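Molybdopterin-guanine dinucleotide biosynthesis adapter protein (Escherichia coli, PDB 1NP6) binds GTP, hydrolyses it weakly, and may act as an adapter in the efficient biosynthesis and use of the molybdopterin guanine dinucleotide form of molybdenum cofactor. Local coordinates at residues 115-120 against 162-167; 138-143 against 148-153. One frame throughout, in Å; residues are numbered along the deposited sequence.

Contact 1. Residues 115-120 against 162-167; sequences AKIVLF and ADFVVE
Ile117 meets Phe164 and Val165 where the C-terminal helix 158-170 lies over the parallel beta sheet of a P-loop NTPase fold. Strand 116-120 supplies the sheet residue, and one turn of the helix supplies the other two. The backbones stay well apart: the closest pair of CA atoms, Ile117 and Val165, is separated by 9.7 Å, so the gap is bridged entirely by side chains. No hydrogen bond crosses it, and the buried area is small, 84 Å² over both sides.

Ile117 contributes about half of that area, and it does so through one methyl group. Its CG1 branch is set anti to the carbonyl carbon (chi1 -66°) and is then extended (chi2 168°), which carries CD1 out from the strand toward the helix. There CD1 approaches the Phe164 ring obliquely, and the two side chains run past one another in opposite directions. Phe164 has CG anti to its backbone N (chi1 175°), and the ring also touches Ala139 of the adjacent strand 137-142. Val165, one residue further along the helix, offers its CG2 methyl.

Around this junction Ile117 also packs on Phe11 of strand 8-12 and on Ile138, while Asp163 forms a salt bridge with Arg33. The side chain of Ile117 lies about 9 Å from that of Lys19, a residue inferred to bind GTP; the contact is therefore near the nucleotide site, although none of its three touching residues is itself assigned to GTP binding. Ile117 CD1 lies 4.2 Å from Phe164 CE2 and 4.3 Å from Val165 CG2, the two directions nearly at a right angle.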
# COMPACT_ATOMS: atom_id res chain seq x y z
N ALA B 115 -10.61 -16.76 14.05
CA ALA B 115 -12.02 -17.07 13.76
C ALA B 115 -12.22 -17.28 12.26
O ALA B 115 -11.66 -16.52 11.45
CB ALA B 115 -12.94 -15.98 14.27
N LYS B 116 -13.00 -18.30 11.90
CA LYS B 116 -13.04 -18.78 10.52
C LYS B 116 -14.41 -19.35 10.12
O LYS B 116 -15.03 -20.08 10.90
CB LYS B 116 -11.98 -19.87 10.34
CG LYS B 116 -11.36 -19.97 8.97
CD LYS B 116 -9.89 -20.40 9.05
CE LYS B 116 -9.67 -21.56 10.03
NZ LYS B 116 -8.31 -22.16 9.87
N ILE B 117 -14.85 -19.03 8.91
CA ILE B 117 -15.99 -19.73 8.29
C ILE B 117 -15.43 -20.60 7.17
O ILE B 117 -14.61 -20.15 6.37
CB ILE B 117 -17.06 -18.71 7.79
CG1 ILE B 117 -17.67 -17.99 8.99
CG2 ILE B 117 -18.14 -19.41 6.90
CD1 ILE B 117 -18.52 -16.77 8.67
N VAL B 118 -15.84 -21.87 7.15
CA VAL B 118 -15.38 -22.86 6.19
C VAL B 118 -16.51 -23.11 5.18
O VAL B 118 -17.67 -23.13 5.55
CB VAL B 118 -15.00 -24.19 6.90
CG1 VAL B 118 -14.72 -25.34 5.90
CG2 VAL B 118 -13.80 -23.97 7.80
N LEU B 119 -16.17 -23.26 3.91
CA LEU B 119 -17.17 -23.43 2.85
C LEU B 119 -17.17 -24.85 2.31
O LEU B 119 -16.12 -25.51 2.30
CB LEU B 119 -16.91 -22.43 1.72
CG LEU B 119 -16.54 -20.98 2.09
CD1 LEU B 119 -16.29 -20.18 0.83
CD2 LEU B 119 -17.59 -20.27 2.97
N PHE B 120 -18.34 -25.34 1.89
CA PHE B 120 -18.49 -26.65 1.25
C PHE B 120 -19.52 -26.58 0.11
O PHE B 120 -20.64 -26.13 0.31
CB PHE B 120 -18.93 -27.72 2.27
CG PHE B 120 -19.06 -29.12 1.68
CD1 PHE B 120 -17.94 -29.93 1.50
CD2 PHE B 120 -20.31 -29.61 1.31
CE1 PHE B 120 -18.05 -31.21 0.93
CE2 PHE B 120 -20.44 -30.90 0.73
CZ PHE B 120 -19.30 -31.71 0.56
N ALA B 162 -24.58 -12.45 5.89
CA ALA B 162 -24.30 -11.11 6.40
C ALA B 162 -24.90 -10.88 7.80
O ALA B 162 -24.30 -10.20 8.62
CB ALA B 162 -24.80 -10.02 5.39
N ASP B 163 -26.06 -11.48 8.07
CA ASP B 163 -26.69 -11.39 9.37
C ASP B 163 -25.86 -12.12 10.42
O ASP B 163 -25.71 -11.64 11.54
CB ASP B 163 -28.10 -12.00 9.35
CG ASP B 163 -29.12 -11.13 8.62
OD1 ASP B 163 -28.80 -9.99 8.24
OD2 ASP B 163 -30.28 -11.51 8.39
N PHE B 164 -25.33 -13.29 10.04
CA PHE B 164 -24.57 -14.13 10.97
C PHE B 164 -23.24 -13.46 11.35
O PHE B 164 -22.77 -13.58 12.51
CB PHE B 164 -24.34 -15.53 10.37
CG PHE B 164 -23.46 -16.42 11.20
CD1 PHE B 164 -24.01 -17.26 12.17
CD2 PHE B 164 -22.08 -16.41 11.02
CE1 PHE B 164 -23.19 -18.07 12.96
CE2 PHE B 164 -21.26 -17.22 11.81
CZ PHE B 164 -21.82 -18.05 12.77
N VAL B 165 -22.63 -12.79 10.38
CA VAL B 165 -21.39 -12.04 10.62
C VAL B 165 -21.65 -10.85 11.55
O VAL B 165 -20.95 -10.68 12.53
CB VAL B 165 -20.67 -11.63 9.30
CG1 VAL B 165 -19.45 -10.72 9.57
CG2 VAL B 165 -20.26 -12.85 8.47
N VAL B 166 -22.67 -10.03 11.29
CA VAL B 166 -23.01 -8.98 12.28
C VAL B 166 -23.17 -9.49 13.75
O VAL B 166 -22.63 -8.90 14.70
CB VAL B 166 -24.28 -8.19 11.88
CG1 VAL B 166 -24.64 -7.15 12.95
CG2 VAL B 166 -24.05 -7.51 10.55
N GLU B 167 -23.90 -10.60 13.90
CA GLU B 167 -24.19 -11.17 15.21
C GLU B 167 -22.93 -11.67 15.92
O GLU B 167 -22.82 -11.54 17.13
CB GLU B 167 -25.23 -12.27 15.08
CG GLU B 167 -26.65 -11.73 15.08
CD GLU B 167 -27.54 -12.41 14.06
OE1 GLU B 167 -27.61 -13.66 14.06
OE2 GLU B 167 -28.18 -11.69 13.26

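Contact 2. Residues 138-143 against 148-153; sequences IAVASD and LDVALL
Three backbone hydrogen bonds join Val140 and Ser142 to Ala151 and Leu153, and all are close to straight, with N-H...O angles from 167° to 175°. Ser142 N gives the shortest, 2.8 Å to Leu153 O. Leu153 N reaches Val140 O at 3.1 Å, and Val140 N reaches Ala151 O at 3.2 Å. Val140 thus spends both its N and its O on the neighbour, as expected of a parallel pair, and the short strand axes diverge by 27°. Leu153 O also receives a weaker CA-H...O contact from Ala141 CA at 3.4 Å.

The packing divides between the two faces of the sheet. On one, Ala139 CB meets Leu153 CD1 at 3.9 Å, where Leu161 of helix 158-170 also touches Leu153. On the other, Leu148 crosses Val140 at about a right angle, its CD1 lying 3.7 Å from Val140 CG2. Leu152 CD1 reaches Ser142 CB at 3.9 Å, while Ser142 OG bonds to Val144 O.

Across the two segments all hydrogen bonding is main chain to main chain and does not itself specify side-chain identity. No side-chain polar group bonds across, and mainly apolar packing on the two faces supplies the rest of the contact at the sheet's last strand within this chain.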
# COMPACT_ATOMS: atom_id res chain seq x y z
N ILE B 138 -16.19 -21.04 13.33
CA ILE B 138 -17.44 -20.59 13.94
C ILE B 138 -18.69 -21.04 13.16
O ILE B 138 -19.82 -20.94 13.67
CB ILE B 138 -17.42 -19.04 14.15
CG1 ILE B 138 -17.43 -18.28 12.80
CG2 ILE B 138 -16.21 -18.65 15.03
CD1 ILE B 138 -17.65 -16.75 12.94
N ALA B 139 -18.48 -21.53 11.93
CA ALA B 139 -19.58 -21.98 11.06
C ALA B 139 -19.05 -22.66 9.80
O ALA B 139 -17.91 -22.43 9.42
CB ALA B 139 -20.43 -20.79 10.68
N VAL B 140 -19.87 -23.50 9.18
CA VAL B 140 -19.63 -24.03 7.83
C VAL B 140 -20.78 -23.54 6.94
O VAL B 140 -21.92 -23.84 7.24
CB VAL B 140 -19.62 -25.57 7.81
CG1 VAL B 140 -19.49 -26.12 6.39
CG2 VAL B 140 -18.46 -26.14 8.69
N ALA B 141 -20.47 -22.80 5.88
CA ALA B 141 -21.48 -22.43 4.85
C ALA B 141 -21.50 -23.49 3.77
O ALA B 141 -20.48 -23.75 3.11
CB ALA B 141 -21.17 -21.06 4.26
N SER B 142 -22.66 -24.12 3.59
CA SER B 142 -22.77 -25.30 2.76
C SER B 142 -23.99 -25.26 1.80
O SER B 142 -24.95 -24.58 2.08
CB SER B 142 -22.95 -26.54 3.62
OG SER B 142 -22.85 -27.71 2.82
N ASP B 143 -23.94 -26.04 0.72
CA ASP B 143 -25.12 -26.17 -0.14
C ASP B 143 -25.89 -27.47 0.13
O ASP B 143 -26.90 -27.76 -0.49
CB ASP B 143 -24.79 -25.92 -1.63
CG ASP B 143 -23.93 -27.01 -2.26
OD1 ASP B 143 -23.36 -27.89 -1.57
OD2 ASP B 143 -23.79 -27.07 -3.49
N LEU B 148 -23.96 -30.72 12.44
CA LEU B 148 -22.62 -30.30 12.87
C LEU B 148 -22.51 -29.87 14.32
O LEU B 148 -23.51 -29.58 14.99
CB LEU B 148 -22.09 -29.18 11.95
CG LEU B 148 -21.61 -29.56 10.55
CD1 LEU B 148 -21.33 -28.31 9.74
CD2 LEU B 148 -20.39 -30.46 10.58
N ASP B 149 -21.26 -29.81 14.79
CA ASP B 149 -20.91 -29.20 16.07
C ASP B 149 -21.15 -27.68 16.05
O ASP B 149 -21.70 -27.12 17.01
CB ASP B 149 -19.45 -29.50 16.41
CG ASP B 149 -18.74 -30.30 15.31
OD1 ASP B 149 -18.89 -31.54 15.27
OD2 ASP B 149 -18.02 -29.76 14.44
N VAL B 150 -20.75 -27.03 14.96
CA VAL B 150 -20.90 -25.58 14.80
C VAL B 150 -22.11 -25.24 13.92
O VAL B 150 -22.70 -26.12 13.31
CB VAL B 150 -19.61 -24.94 14.20
CG1 VAL B 150 -18.41 -25.19 15.09
CG2 VAL B 150 -19.35 -25.45 12.78
N ALA B 151 -22.47 -23.95 13.87
CA ALA B 151 -23.56 -23.46 13.01
C ALA B 151 -23.45 -23.95 11.56
O ALA B 151 -22.33 -24.12 11.05
CB ALA B 151 -23.61 -21.96 13.03
N LEU B 152 -24.60 -24.15 10.91
CA LEU B 152 -24.62 -24.53 9.50
C LEU B 152 -25.47 -23.55 8.68
O LEU B 152 -26.68 -23.40 8.90
CB LEU B 152 -25.06 -25.99 9.27
CG LEU B 152 -25.02 -26.28 7.75
CD1 LEU B 152 -23.97 -27.29 7.33
CD2 LEU B 152 -26.37 -26.61 7.14
N LEU B 153 -24.81 -22.89 7.74
CA LEU B 153 -25.42 -21.80 6.98
C LEU B 153 -25.58 -22.21 5.51
O LEU B 153 -24.83 -23.02 4.98
CB LEU B 153 -24.55 -20.54 7.10
CG LEU B 153 -24.00 -20.15 8.49
CD1 LEU B 153 -23.03 -18.95 8.40
CD2 LEU B 153 -25.11 -19.86 9.47

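How the contacts relate
Both contacts belong to one parallel sheet, in which strands 116-120, 137-142 and 151-154 stand side by side, and their centres are about 9 Å apart. They touch through the middle strand: Val118 O lies 2.8 Å from Ala141 N, and Lys116 O 2.9 Å from Ile138 N, both probable hydrogen bonds. Along the chain contact 2 is nested within contact 1, both its segments lying between residues 120 and 162. Strand 151-154 then leads into helix 158-170, which packs back over the sheet. Contact 2 therefore extends the sheet edgewise, whereas contact 1 layers a helix on its face, together building the C-terminal part of the chain at the sheet's outer end.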